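Local coordinates for protein exodeoxyribonuclease III (Methanosarcina mazei, PDB 5J8N) that probably cleaves DNA at abasic sites and trims double-stranded DNA from its 3' ends, as a magnesium-dependent nuclease of the AP/ExoA family, at residues A[20-25]-A[32-37]; A[71-76]-A[100-105]; A[81-86]-A[133-138]; A[153-156]-A[160-163]; A[193-198]-A[229-234]. The protein carries 3 engineered substitutions. One frame throughout, in Å; residues are numbered along the deposited sequence. Where two conformers were deposited one is given.

Contact 1. Residues A[20-25]-A[32-37]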
# COMPACT_ATOMS: atom_id res chain seq x y z
N LYS A 20 13.75 13.59 3.61
CA LYS A 20 12.87 13.87 4.73
C LYS A 20 12.63 12.63 5.57
O LYS A 20 11.63 12.51 6.25
CB LYS A 20 11.52 14.38 4.22
CG LYS A 20 11.60 15.67 3.56
CD LYS A 20 12.13 16.68 4.50
CE LYS A 20 11.94 18.06 3.98
NZ LYS A 20 12.32 19.05 5.04
N GLY A 21 13.58 11.72 5.51
CA GLY A 21 13.55 10.62 6.46
C GLY A 21 13.41 9.25 5.86
O GLY A 21 13.54 8.25 6.61
N PHE A 22 13.03 9.14 4.58
CA PHE A 22 12.86 7.80 4.07
C PHE A 22 14.15 7.01 4.18
O PHE A 22 14.11 5.81 4.52
CB PHE A 22 12.35 7.81 2.61
CG PHE A 22 12.32 6.42 2.06
CD1 PHE A 22 11.35 5.54 2.52
CD2 PHE A 22 13.35 5.95 1.26
CE1 PHE A 22 11.36 4.22 2.14
CE2 PHE A 22 13.33 4.62 0.84
CZ PHE A 22 12.38 3.79 1.29
N LEU A 23 15.29 7.61 3.89
CA LEU A 23 16.53 6.88 3.98
C LEU A 23 16.79 6.48 5.42
O LEU A 23 17.30 5.39 5.69
CB LEU A 23 17.69 7.73 3.45
CG LEU A 23 18.76 7.11 2.59
CD1 LEU A 23 18.13 6.43 1.39
CD2 LEU A 23 19.61 8.30 2.18
N ASP A 24 16.45 7.35 6.36
CA ASP A 24 16.64 6.96 7.76
C ASP A 24 15.83 5.71 8.09
O ASP A 24 16.31 4.78 8.76
CB ASP A 24 16.23 8.08 8.74
CG ASP A 24 17.03 9.36 8.56
OD1 ASP A 24 18.14 9.36 8.00
OD2 ASP A 24 16.48 10.38 9.00
N LEU A 25 14.59 5.68 7.59
CA LEU A 25 13.72 4.55 7.88
C LEU A 25 14.33 3.28 7.30
O LEU A 25 14.37 2.24 7.94
CB LEU A 25 12.35 4.80 7.29
CG LEU A 25 11.25 3.77 7.44
CD1 LEU A 25 9.87 4.46 7.33
CD2 LEU A 25 11.42 2.77 6.36
N ASP A 32 11.98 -5.83 7.87
CA ASP A 32 12.39 -6.85 6.92
C ASP A 32 11.97 -6.53 5.48
O ASP A 32 12.66 -6.91 4.55
CB ASP A 32 11.80 -8.21 7.31
CG ASP A 32 12.29 -8.65 8.67
OD1 ASP A 32 13.43 -9.11 8.76
OD2 ASP A 32 11.56 -8.49 9.67
N ILE A 33 10.85 -5.86 5.35
CA ILE A 33 10.33 -5.44 4.06
C ILE A 33 9.84 -4.05 4.17
O ILE A 33 9.15 -3.70 5.13
CB ILE A 33 9.19 -6.38 3.60
CG1 ILE A 33 9.67 -7.84 3.53
CG2 ILE A 33 8.63 -5.90 2.24
CD1 ILE A 33 8.51 -8.84 3.23
N VAL A 34 10.26 -3.20 3.22
CA VAL A 34 9.80 -1.79 3.16
C VAL A 34 9.20 -1.60 1.76
O VAL A 34 9.91 -1.74 0.75
CB VAL A 34 10.98 -0.83 3.35
CG1 VAL A 34 10.51 0.65 3.21
CG2 VAL A 34 11.66 -1.04 4.72
N CYS A 35 7.92 -1.31 1.74
CA CYS A 35 7.20 -1.05 0.47
C CYS A 35 6.93 0.43 0.38
O CYS A 35 6.41 1.03 1.34
CB CYS A 35 5.88 -1.83 0.39
SG CYS A 35 6.13 -3.61 0.25
N VAL A 36 7.18 1.03 -0.79
CA VAL A 36 6.87 2.44 -1.03
C VAL A 36 5.92 2.53 -2.21
O VAL A 36 6.01 1.76 -3.21
CB VAL A 36 8.12 3.30 -1.24
CG1 VAL A 36 8.92 3.40 0.08
CG2 VAL A 36 8.98 2.83 -2.40
N GLN A 37 4.98 3.47 -2.11
CA GLN A 37 4.08 3.81 -3.23
C GLN A 37 4.23 5.26 -3.61
O GLN A 37 4.56 6.15 -2.82
CB GLN A 37 2.62 3.50 -2.92
CG GLN A 37 2.42 2.04 -2.49
CD GLN A 37 2.58 1.87 -1.00
OE1 GLN A 37 2.23 2.78 -0.23
NE2 GLN A 37 3.08 0.73 -0.57

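Contact 2. Residues A[71-76]-A[100-105]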
# COMPACT_ATOMS: atom_id res chain seq x y z
N VAL A 71 5.98 2.20 -7.86
CA VAL A 71 6.07 1.54 -6.54
C VAL A 71 7.39 0.78 -6.42
O VAL A 71 8.01 0.46 -7.44
CB VAL A 71 4.91 0.55 -6.27
CG1 VAL A 71 3.56 1.23 -6.31
CG2 VAL A 71 4.93 -0.65 -7.21
N GLY A 72 7.83 0.53 -5.19
CA GLY A 72 9.06 -0.24 -5.01
C GLY A 72 8.99 -1.03 -3.71
O GLY A 72 8.26 -0.67 -2.77
N THR A 73 9.76 -2.11 -3.69
CA THR A 73 9.84 -3.00 -2.53
C THR A 73 11.30 -3.26 -2.24
O THR A 73 12.07 -3.66 -3.09
CB THR A 73 9.13 -4.32 -2.83
OG1 THR A 73 7.75 -4.04 -2.98
CG2 THR A 73 9.32 -5.35 -1.70
N PHE A 74 11.65 -3.03 -0.98
CA PHE A 74 12.94 -3.42 -0.41
C PHE A 74 12.77 -4.61 0.51
O PHE A 74 11.83 -4.62 1.31
CB PHE A 74 13.52 -2.28 0.44
CG PHE A 74 13.76 -1.01 -0.30
CD1 PHE A 74 12.70 -0.10 -0.52
CD2 PHE A 74 15.03 -0.69 -0.74
CE1 PHE A 74 12.94 1.12 -1.18
CE2 PHE A 74 15.28 0.50 -1.42
CZ PHE A 74 14.21 1.40 -1.62
N SER A 75 13.67 -5.58 0.46
CA SER A 75 13.57 -6.69 1.41
C SER A 75 14.94 -7.21 1.74
O SER A 75 15.85 -7.30 0.91
CB SER A 75 12.64 -7.84 0.91
OG SER A 75 13.05 -8.33 -0.33
N LYS A 76 15.07 -7.64 2.99
CA LYS A 76 16.32 -8.25 3.42
C LYS A 76 16.57 -9.60 2.72
O LYS A 76 17.72 -9.92 2.42
CB LYS A 76 16.34 -8.45 4.96
CG LYS A 76 16.31 -7.13 5.71
CD LYS A 76 16.53 -7.34 7.22
CE LYS A 76 16.44 -6.02 7.97
NZ LYS A 76 16.89 -6.23 9.40
N THR A 100 6.27 -9.55 -5.31
CA THR A 100 7.48 -10.26 -4.90
C THR A 100 7.05 -11.46 -4.07
O THR A 100 6.39 -11.27 -3.04
CB THR A 100 8.43 -9.33 -4.09
OG1 THR A 100 7.68 -8.73 -3.03
CG2 THR A 100 9.04 -8.25 -4.97
N ASP A 101 7.45 -12.66 -4.46
CA ASP A 101 7.10 -13.87 -3.71
C ASP A 101 8.22 -14.17 -2.76
O ASP A 101 9.40 -14.12 -3.16
CB ASP A 101 6.88 -15.07 -4.64
CG ASP A 101 5.67 -14.90 -5.54
OD1 ASP A 101 5.03 -13.83 -5.56
OD2 ASP A 101 5.33 -15.90 -6.18
N TYR A 102 7.86 -14.57 -1.54
CA TYR A 102 8.85 -15.10 -0.59
C TYR A 102 8.51 -16.55 -0.26
O TYR A 102 7.47 -17.08 -0.71
CB TYR A 102 8.90 -14.22 0.66
CG TYR A 102 9.30 -12.83 0.28
CD1 TYR A 102 10.66 -12.50 0.08
CD2 TYR A 102 8.35 -11.84 0.05
CE1 TYR A 102 11.03 -11.22 -0.36
CE2 TYR A 102 8.71 -10.56 -0.37
CZ TYR A 102 10.06 -10.26 -0.57
OH TYR A 102 10.43 -9.02 -1.04
N GLU A 103 9.38 -17.23 0.50
CA GLU A 103 9.11 -18.64 0.77
C GLU A 103 7.78 -18.80 1.49
O GLU A 103 7.09 -19.77 1.22
CB GLU A 103 10.21 -19.29 1.62
CG GLU A 103 11.59 -19.33 0.97
CD GLU A 103 11.67 -20.28 -0.20
OE1 GLU A 103 10.68 -21.01 -0.47
OE2 GLU A 103 12.72 -20.29 -0.88
N ASP A 104 7.41 -17.85 2.33
CA ASP A 104 6.23 -18.02 3.18
C ASP A 104 4.97 -17.31 2.70
O ASP A 104 3.88 -17.57 3.24
CB ASP A 104 6.55 -17.53 4.60
CG ASP A 104 7.59 -18.41 5.30
OD1 ASP A 104 7.27 -19.59 5.53
OD2 ASP A 104 8.68 -17.87 5.59
N PHE A 105 5.05 -16.46 1.69
CA PHE A 105 3.87 -15.75 1.23
C PHE A 105 4.20 -14.98 -0.02
O PHE A 105 5.38 -14.73 -0.31
CB PHE A 105 3.33 -14.76 2.30
CG PHE A 105 4.33 -13.70 2.75
CD1 PHE A 105 5.22 -14.00 3.77
CD2 PHE A 105 4.38 -12.46 2.15
CE1 PHE A 105 6.15 -13.05 4.19
CE2 PHE A 105 5.30 -11.48 2.59
CZ PHE A 105 6.18 -11.78 3.60
O HOH W 1 6.27 -6.28 -3.65

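Contact 3. Residues A[81-86]-A[133-138]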
# COMPACT_ATOMS: atom_id res chain seq x y z
N LYS A 81 10.36 -14.85 -6.73
CA LYS A 81 9.68 -14.45 -7.99
C LYS A 81 9.39 -12.98 -7.89
O LYS A 81 9.06 -12.45 -6.82
CB LYS A 81 8.37 -15.24 -8.18
CG LYS A 81 7.72 -15.09 -9.55
CD LYS A 81 6.51 -16.06 -9.72
CE LYS A 81 6.60 -16.74 -11.09
NZ LYS A 81 6.68 -15.75 -12.22
N LEU A 82 9.52 -12.33 -9.05
CA LEU A 82 9.33 -10.90 -9.18
C LEU A 82 8.42 -10.69 -10.40
O LEU A 82 8.79 -11.18 -11.49
CB LEU A 82 10.70 -10.19 -9.39
CG LEU A 82 10.63 -8.73 -9.84
CD1 LEU A 82 10.08 -7.87 -8.70
CD2 LEU A 82 12.05 -8.36 -10.20
N GLU A 83 7.30 -9.98 -10.23
CA GLU A 83 6.46 -9.65 -11.38
C GLU A 83 5.99 -8.23 -11.27
O GLU A 83 5.47 -7.80 -10.23
CB GLU A 83 5.25 -10.61 -11.50
CG GLU A 83 5.70 -12.03 -11.66
CD GLU A 83 4.56 -12.98 -11.99
OE1 GLU A 83 3.41 -12.53 -12.07
OE2 GLU A 83 4.83 -14.17 -12.19
N LYS A 84 6.26 -7.51 -12.35
CA LYS A 84 5.87 -6.12 -12.43
C LYS A 84 4.61 -6.11 -13.24
O LYS A 84 4.62 -6.40 -14.44
CB LYS A 84 6.99 -5.28 -13.05
CG LYS A 84 8.24 -5.26 -12.16
CD LYS A 84 9.44 -4.66 -12.85
CE LYS A 84 10.63 -4.59 -11.90
NZ LYS A 84 11.84 -3.92 -12.50
N GLY A 85 3.50 -5.92 -12.54
CA GLY A 85 2.22 -5.70 -13.16
C GLY A 85 1.38 -6.96 -13.02
O GLY A 85 1.88 -8.09 -12.76
N MET A 86 0.08 -6.79 -13.25
CA MET A 86 -0.86 -7.90 -13.23
C MET A 86 -0.95 -8.67 -14.52
O MET A 86 -1.63 -9.71 -14.60
CB MET A 86 -2.27 -7.39 -12.88
CG MET A 86 -2.41 -6.93 -11.49
SD MET A 86 -4.11 -6.34 -11.06
CE MET A 86 -4.19 -4.69 -11.79
N LEU A 133 -8.94 -7.73 -7.85
CA LEU A 133 -9.64 -8.76 -7.08
C LEU A 133 -9.57 -10.09 -7.82
O LEU A 133 -9.31 -11.14 -7.20
CB LEU A 133 -11.08 -8.32 -6.83
CG LEU A 133 -11.88 -9.33 -5.99
CD1 LEU A 133 -11.12 -9.70 -4.73
CD2 LEU A 133 -13.25 -8.73 -5.72
N ASP A 134 -9.71 -10.06 -9.13
CA ASP A 134 -9.64 -11.32 -9.86
C ASP A 134 -8.24 -11.92 -9.79
O ASP A 134 -8.08 -13.15 -9.67
CB ASP A 134 -10.07 -11.14 -11.32
CG ASP A 134 -11.57 -10.92 -11.48
OD1 ASP A 134 -12.35 -11.15 -10.54
OD2 ASP A 134 -11.99 -10.47 -12.55
N TYR A 135 -7.22 -11.09 -9.88
CA TYR A 135 -5.85 -11.52 -9.79
C TYR A 135 -5.57 -12.15 -8.43
O TYR A 135 -5.00 -13.26 -8.39
CB TYR A 135 -4.93 -10.32 -10.03
CG TYR A 135 -3.49 -10.63 -10.04
CD1 TYR A 135 -2.79 -10.78 -8.84
CD2 TYR A 135 -2.80 -10.82 -11.25
CE1 TYR A 135 -1.41 -11.07 -8.85
CE2 TYR A 135 -1.44 -11.10 -11.26
CZ TYR A 135 -0.76 -11.21 -10.04
OH TYR A 135 0.59 -11.48 -10.08
N ALA A 136 -5.92 -11.46 -7.36
CA ALA A 136 -5.67 -12.00 -6.02
C ALA A 136 -6.47 -13.27 -5.84
O ALA A 136 -5.91 -14.26 -5.33
CB ALA A 136 -6.03 -10.95 -5.02
N ASN A 137 -7.73 -13.31 -6.26
CA ASN A 137 -8.53 -14.51 -6.05
C ASN A 137 -7.94 -15.70 -6.79
O ASN A 137 -7.99 -16.81 -6.30
CB ASN A 137 -9.97 -14.25 -6.46
CG ASN A 137 -10.74 -13.44 -5.41
OD1 ASN A 137 -10.29 -13.25 -4.29
ND2 ASN A 137 -11.94 -13.00 -5.77
N ALA A 138 -7.36 -15.51 -7.97
CA ALA A 138 -6.78 -16.62 -8.68
C ALA A 138 -5.60 -17.18 -7.89
O ALA A 138 -5.48 -18.41 -7.80
CB ALA A 138 -6.37 -16.20 -10.11
O HOH W 2 1.62 -10.82 -12.32

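Contact 4. Residues A[153-156]-A[160-163]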
# COMPACT_ATOMS: atom_id res chain seq x y z
N ASN A 153 -6.54 4.28 -1.51
CA ASN A 153 -7.21 5.53 -1.91
C ASN A 153 -8.71 5.52 -1.63
O ASN A 153 -9.46 6.31 -2.22
CB ASN A 153 -6.92 5.89 -3.39
CG ASN A 153 -5.77 6.87 -3.52
OD1 ASN A 153 -5.76 7.90 -2.85
ND2 ASN A 153 -4.76 6.50 -4.31
N THR A 154 -9.11 4.71 -0.63
CA THR A 154 -10.49 4.68 -0.13
C THR A 154 -10.48 4.43 1.35
O THR A 154 -9.66 3.60 1.82
CB THR A 154 -11.32 3.54 -0.85
OG1 THR A 154 -11.35 3.81 -2.26
CG2 THR A 154 -12.76 3.50 -0.35
N ALA A 155 -11.34 5.15 2.09
CA ALA A 155 -11.60 4.88 3.50
C ALA A 155 -12.80 3.95 3.56
O ALA A 155 -13.87 4.29 3.06
CB ALA A 155 -11.88 6.23 4.26
N HIS A 156 -12.61 2.78 4.18
CA HIS A 156 -13.61 1.72 4.04
C HIS A 156 -14.93 2.09 4.70
O HIS A 156 -16.02 2.00 4.08
CB HIS A 156 -13.04 0.44 4.64
CG HIS A 156 -13.91 -0.75 4.43
ND1 HIS A 156 -13.68 -1.94 5.10
CD2 HIS A 156 -15.00 -0.94 3.67
CE1 HIS A 156 -14.61 -2.82 4.74
NE2 HIS A 156 -15.42 -2.24 3.87
N ASP A 160 -13.26 5.16 9.39
CA ASP A 160 -11.96 5.31 8.75
C ASP A 160 -11.65 6.72 8.26
O ASP A 160 -10.63 6.94 7.63
CB ASP A 160 -11.85 4.31 7.61
CG ASP A 160 -11.85 2.89 8.11
OD1 ASP A 160 -11.00 2.62 8.99
OD2 ASP A 160 -12.68 2.05 7.68
N LEU A 161 -12.47 7.71 8.59
CA LEU A 161 -12.07 9.10 8.36
C LEU A 161 -12.73 10.01 9.36
O LEU A 161 -13.74 9.67 9.98
CB LEU A 161 -12.37 9.57 6.90
CG LEU A 161 -13.81 9.85 6.48
CD1 LEU A 161 -13.84 10.52 5.07
CD2 LEU A 161 -14.61 8.52 6.42
N ALA A 162 -12.13 11.18 9.56
CA ALA A 162 -12.63 12.09 10.57
C ALA A 162 -13.92 12.80 10.20
O ALA A 162 -14.69 13.13 11.11
CB ALA A 162 -11.56 13.16 10.90
N ARG A 163 -14.16 13.06 8.92
CA ARG A 163 -15.33 13.80 8.49
C ARG A 163 -16.12 13.05 7.45
O ARG A 163 -16.22 13.50 6.28
CB ARG A 163 -14.89 15.16 7.93
CG ARG A 163 -13.98 15.93 8.89
CD ARG A 163 -14.72 16.50 10.08
NE ARG A 163 -14.08 17.74 10.51
CZ ARG A 163 -13.36 17.88 11.62
NH1 ARG A 163 -13.21 16.86 12.44
NH2 ARG A 163 -12.80 19.05 11.90

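Contact 5. Residues A[193-198]-A[229-234]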
# COMPACT_ATOMS: atom_id res chain seq x y z
N PHE A 193 -5.16 -4.13 10.27
CA PHE A 193 -5.30 -3.22 11.40
C PHE A 193 -6.50 -3.53 12.24
O PHE A 193 -6.44 -3.51 13.47
CB PHE A 193 -5.34 -1.79 10.89
CG PHE A 193 -5.30 -0.78 12.01
CD1 PHE A 193 -4.12 -0.54 12.70
CD2 PHE A 193 -6.46 -0.11 12.36
CE1 PHE A 193 -4.08 0.36 13.76
CE2 PHE A 193 -6.47 0.81 13.41
CZ PHE A 193 -5.27 1.04 14.13
N ARG A 194 -7.61 -3.86 11.58
CA ARG A 194 -8.87 -4.17 12.26
C ARG A 194 -8.92 -5.56 12.89
O ARG A 194 -9.84 -5.85 13.65
CB ARG A 194 -10.04 -3.97 11.27
CG ARG A 194 -10.24 -2.53 10.83
CD ARG A 194 -10.39 -1.55 12.02
NE ARG A 194 -10.61 -0.19 11.52
CZ ARG A 194 -10.49 0.88 12.31
NH1 ARG A 194 -10.07 0.75 13.56
NH2 ARG A 194 -10.72 2.07 11.82
N MET A 195 -7.92 -6.40 12.64
CA MET A 195 -7.81 -7.64 13.41
C MET A 195 -7.57 -7.35 14.87
O MET A 195 -7.92 -8.17 15.71
CB MET A 195 -6.67 -8.52 12.89
CG MET A 195 -6.98 -9.09 11.51
SD MET A 195 -5.57 -9.96 10.82
CE MET A 195 -5.53 -11.35 11.95
N PHE A 196 -6.98 -6.20 15.20
CA PHE A 196 -6.59 -5.95 16.60
C PHE A 196 -7.19 -4.66 17.18
O PHE A 196 -7.30 -4.54 18.40
CB PHE A 196 -5.06 -5.85 16.73
CG PHE A 196 -4.33 -7.05 16.20
CD1 PHE A 196 -4.17 -8.21 16.94
CD2 PHE A 196 -3.78 -6.99 14.95
CE1 PHE A 196 -3.49 -9.29 16.42
CE2 PHE A 196 -3.12 -8.05 14.41
CZ PHE A 196 -2.96 -9.20 15.15
N ASN A 197 -7.54 -3.69 16.33
CA ASN A 197 -7.92 -2.38 16.82
C ASN A 197 -9.19 -1.88 16.15
O ASN A 197 -9.16 -1.57 14.95
CB ASN A 197 -6.79 -1.38 16.57
CG ASN A 197 -7.04 -0.04 17.27
OD1 ASN A 197 -8.19 0.29 17.62
ND2 ASN A 197 -5.98 0.70 17.55
N PRO A 198 -10.27 -1.82 16.91
CA PRO A 198 -11.56 -1.37 16.39
C PRO A 198 -11.80 0.13 16.45
O PRO A 198 -12.88 0.56 16.01
CB PRO A 198 -12.55 -2.07 17.32
CG PRO A 198 -11.85 -2.04 18.63
CD PRO A 198 -10.40 -2.31 18.31
N ASN A 229 -6.07 -17.47 5.16
CA ASN A 229 -5.14 -18.53 5.57
C ASN A 229 -3.91 -17.97 6.33
O ASN A 229 -3.22 -18.77 6.98
CB ASN A 229 -4.68 -19.39 4.39
CG ASN A 229 -4.00 -18.59 3.30
OD1 ASN A 229 -3.69 -17.41 3.44
ND2 ASN A 229 -3.75 -19.26 2.16
N LEU A 230 -3.71 -16.65 6.37
CA LEU A 230 -2.64 -16.05 7.18
C LEU A 230 -3.09 -15.52 8.55
O LEU A 230 -2.26 -14.99 9.31
CB LEU A 230 -2.00 -14.91 6.38
CG LEU A 230 -1.03 -15.35 5.29
CD1 LEU A 230 -0.61 -14.16 4.46
CD2 LEU A 230 0.24 -15.95 5.93
N ARG A 231 -4.34 -15.74 8.92
CA ARG A 231 -4.88 -15.15 10.17
C ARG A 231 -4.00 -15.45 11.37
O ARG A 231 -3.67 -14.49 12.09
CB ARG A 231 -6.30 -15.67 10.44
CG ARG A 231 -6.90 -15.16 11.77
CD ARG A 231 -8.23 -15.87 12.05
NE ARG A 231 -9.28 -15.54 11.08
CZ ARG A 231 -9.99 -14.42 11.15
NH1 ARG A 231 -9.73 -13.55 12.11
NH2 ARG A 231 -10.94 -14.17 10.25
N GLU A 232 -3.55 -16.69 11.55
CA GLU A 232 -2.84 -17.03 12.78
C GLU A 232 -1.38 -16.58 12.71
O GLU A 232 -0.67 -16.60 13.73
CB GLU A 232 -2.91 -18.52 13.02
CG GLU A 232 -4.32 -19.07 13.01
CD GLU A 232 -5.28 -18.31 13.90
OE1 GLU A 232 -4.86 -17.86 15.00
OE2 GLU A 232 -6.46 -18.18 13.52
N ASN A 233 -0.94 -16.22 11.51
CA ASN A 233 0.44 -15.70 11.34
C ASN A 233 0.61 -14.23 11.64
O ASN A 233 1.75 -13.75 11.79
CB ASN A 233 0.91 -15.97 9.91
CG ASN A 233 0.90 -17.45 9.61
OD1 ASN A 233 0.01 -17.92 8.87
ND2 ASN A 233 1.82 -18.20 10.19
N VAL A 234 -0.49 -13.48 11.66
CA VAL A 234 -0.40 -12.05 11.90
C VAL A 234 -0.28 -11.78 13.38
O VAL A 234 -1.17 -12.10 14.17
CB VAL A 234 -1.61 -11.28 11.36
CG1 VAL A 234 -1.43 -9.79 11.60
CG2 VAL A 234 -1.85 -11.55 9.87

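Contact 1. Residues A[20-25]-A[32-37]
A buried, wholly apolar helix-on-sheet contact lays the start of helix 22-27 against strand 33-37, on one face of a six-stranded sheet in the DNase I-like fold of this nuclease. Phe22 and Leu25, one helical turn apart, both project at the strand. They meet Val34 and Val36, whose side chains leave the same face because Cys35 between them points the other way. Gly21 is the N-cap residue, and its carbonyl O takes the amide N of Leu25 at 2.9 Å, which closes the first turn of the helix that carries both side chains. The Phe22 ring is carried down to the sheet because CG stands opposite the backbone N (chi1 174°). Its CE1 corner then does most of the touching. Val34 comes at the rim, close to the ring plane, with CG1 3.8 Å from Phe22 CE1, whereas Val36 lies across the direction of the phenylalanine at roughly a right angle. Trp9 of the adjacent strand 3-10 also packs on Phe22, so the start of the helix spans two strands, while Ile243 of a loop touches Leu25. With an alanine at Phe22, the CG1 methyls of Val34 and Val36 would probably lose their common cover and a gap would open between helix and sheet. Leu25 supplies the rest, passing Val34 in the opposite sense with CD2 3.9 Å from Val34 CG1. The closest approach is that of Val36 CG1 to Phe22 CE1, at 3.3 Å.

Contact 2. Residues A[71-76]-A[100-105]
Tyr102 and Ser75 form the tight part of this buried contact, in which the phenol hydroxyl of Tyr102 donates to Ser75 OG over 2.8 Å. The serine oxygen lies at the ring's edge, near its plane, and Ser75 CB also sits close, 3.2 Å from Tyr102 OH. Ser75 OG is held in turn by the carbonyl O of Asn77, so the tyrosine's partner is itself positioned by the turn that follows strand 71-75. A chi1 of 56°, with OG between the backbone N and carbonyl carbon of Ser75, presents that oxygen to the phenol hydroxyl.

The Thr73 side is looser. Its methyl CG2 faces the end of Thr100 tip to tip, 4.0 Å from Thr100 OG1, and lies 3.9 Å from Tyr102 OH. A water bridges the two threonine hydroxyls, 2.8 Å from Thr73 OG1 and 2.9 Å from Thr100 OG1, beside the direct touch of the methyl. Thr73 OG1 has a further partner in Asn109 ND2.

The contact joins the two sheets of the sandwich: strand 71-75 belongs to one, and strand 97-101, which runs into Tyr102, to the other. Ile33 and Cys35 of strand 33-37 pack on Thr73, while Leu107 of strand 106-111 packs on Thr100.

Contact 3. Residues A[81-86]-A[133-138]
The Tyr135 ring is covered on one face by Met86, whose CG sits 3.9 Å above the ring plane, offset toward the rim, in a CH-pi contact. Met86 CB reaches Tyr135 CD2 at 3.8 Å. The sulfur SD lies obliquely, 5.1 Å from the ring centroid, adding a Met-aromatic contact. Phe97 of strand 97-101 also meets this ring, edge-to-face.

At the hydroxyl end the link is through water. One water accepts from Tyr135 OH at 2.6 Å and donates both to Glu83 OE1 and to the carbonyl O of Gly85, the latter at 2.8 Å. The Glu83 carboxylate is turned 77° from the ring plane, with OE1 3.6 Å from Tyr135 OH. Arg99 NH1 is hydrogen-bonded to the same hydroxyl. A leucine in place of Tyr135 would probably leave Arg99 and the bridging water without their hydroxyl partner and take from Met86 the aromatic face it rests on.

Tyr135 swings out from helix 119-141 with CG opposite its backbone N (chi1 -177°), reaching the end of strand 81-84. The arrangement is a helix-to-edge-strand contact, in which an outer helix of the DNase I-like alpha/beta sandwich covers one of its sheets.

Contact 4. Residues A[153-156]-A[160-163]
Van der Waals contacts carry this short loop-to-loop contact, in which Ala155 and His156 fold back against Asp160 and Leu161. The Ala155 methyl is its centre: CB lies 3.7 Å from the carbonyl O of Asp160 and 3.9 Å from Asp160 CB. Leu161 adds a purely apolar touch, with CD2 4.2 Å from Ala155 CB. Trp219 and Phe173 pack against both Ala155 and Leu161, closing the apolar patch.

The polar interactions of these side chains are made mainly with the surroundings. Asp160 OD2 comes 3.5 Å from His156 CB but is hydrogen-bonded to the amide N of Lys157, inside the connecting turn. OD1 of the same carboxylate forms salt bridges with Arg220 and Arg194, which would probably help keep the acid ionised in its buried position. The imidazole of His156 leads away from Asp160, its ND1 4.9 Å from Asp160 OD2, and NE2 is hydrogen-bonded to Asp182 OD1 of helix 175-186.

The turn lies within the loop that follows strand 146-149. The same loop holds Asn153, predicted from the family to bind magnesium and stabilise the transition state, while Phe112 O and Lys125 NZ hold Asn153 ND2 and O. The arrangement lies just beyond the predicted active site of the DNase I-like nuclease fold, where the loop leads away from the Asp-x-Asn motif of Asp151 and Asn153.

Contact 5. Residues A[193-198]-A[229-234]
Met195 and Phe196, at the end of the short, weakly bonded helix 192-196, pack on the turn between strands 218-227 and 234-239 of the DNase I-like fold, a partly buried contact away from the predicted active-site residues. The turn is 3-10 in conformation through Asn233, and its first partner for the helix is Arg231. There Met195 CE lies 4.1 Å from Arg231 CG and nearer still to that residue's carbonyl O, so the methyl rests on the aliphatic root of the arginine as well as on its backbone. The charged end of Arg231 is engaged in a salt bridge with Glu228, and Leu190 of strand 189-191 touches both Arg231 and Met195.

Beyond Arg231 the segment turns: Asn233 N bonds back to Leu230 O at 2.8 Å, and Asn233 sets its CB away from the helix, its ND2 hydrogen-bonded to the carbonyl O of Glu256. The chain then presents Val234, buried where strand 234-239 starts. Its isopropyl group serves both helix residues. CB faces Met195 CE at 4.0 Å and CG2 lies 4.2 Å from Met195 SD, while CG1 turns to Phe196, 3.7 Å from CE2. Placing CG1 opposite the backbone N (chi1 -178°) leaves the two methyls to divide the work, one for the thioether and one for the ring. The bend of Met195 at its last torsion (chi3 68°) sets CE against the turn. The Phe196 ring carries Met195 CB over one face, 3.8 Å above its plane, and with CZ brings its edge to Val234 O at 3.5 Å, the oxygen lying in the ring plane.

The five contacts follow the chain from contact 1 to contact 5, except that contacts 2 and 3 alternate their segments. Contacts 1 and 2, with centres about 14 Å apart, share one sheet through neighbouring strands 33-37 and 71-75, joined by the backbone pair Val34 O and Phe74 N. Contact 2 passes to the second sheet, where strands 97-101 and 81-84 lead to contact 3, centred about 13 Å away. Contacts 4 and 5 are centred about 20 Å apart but meet through the salt bridge of Asp160 with Arg194. The five are thus spread over both sheets, the helices beside them and the loop of Asn153, a predicted magnesium ligand, all within one nuclease fold.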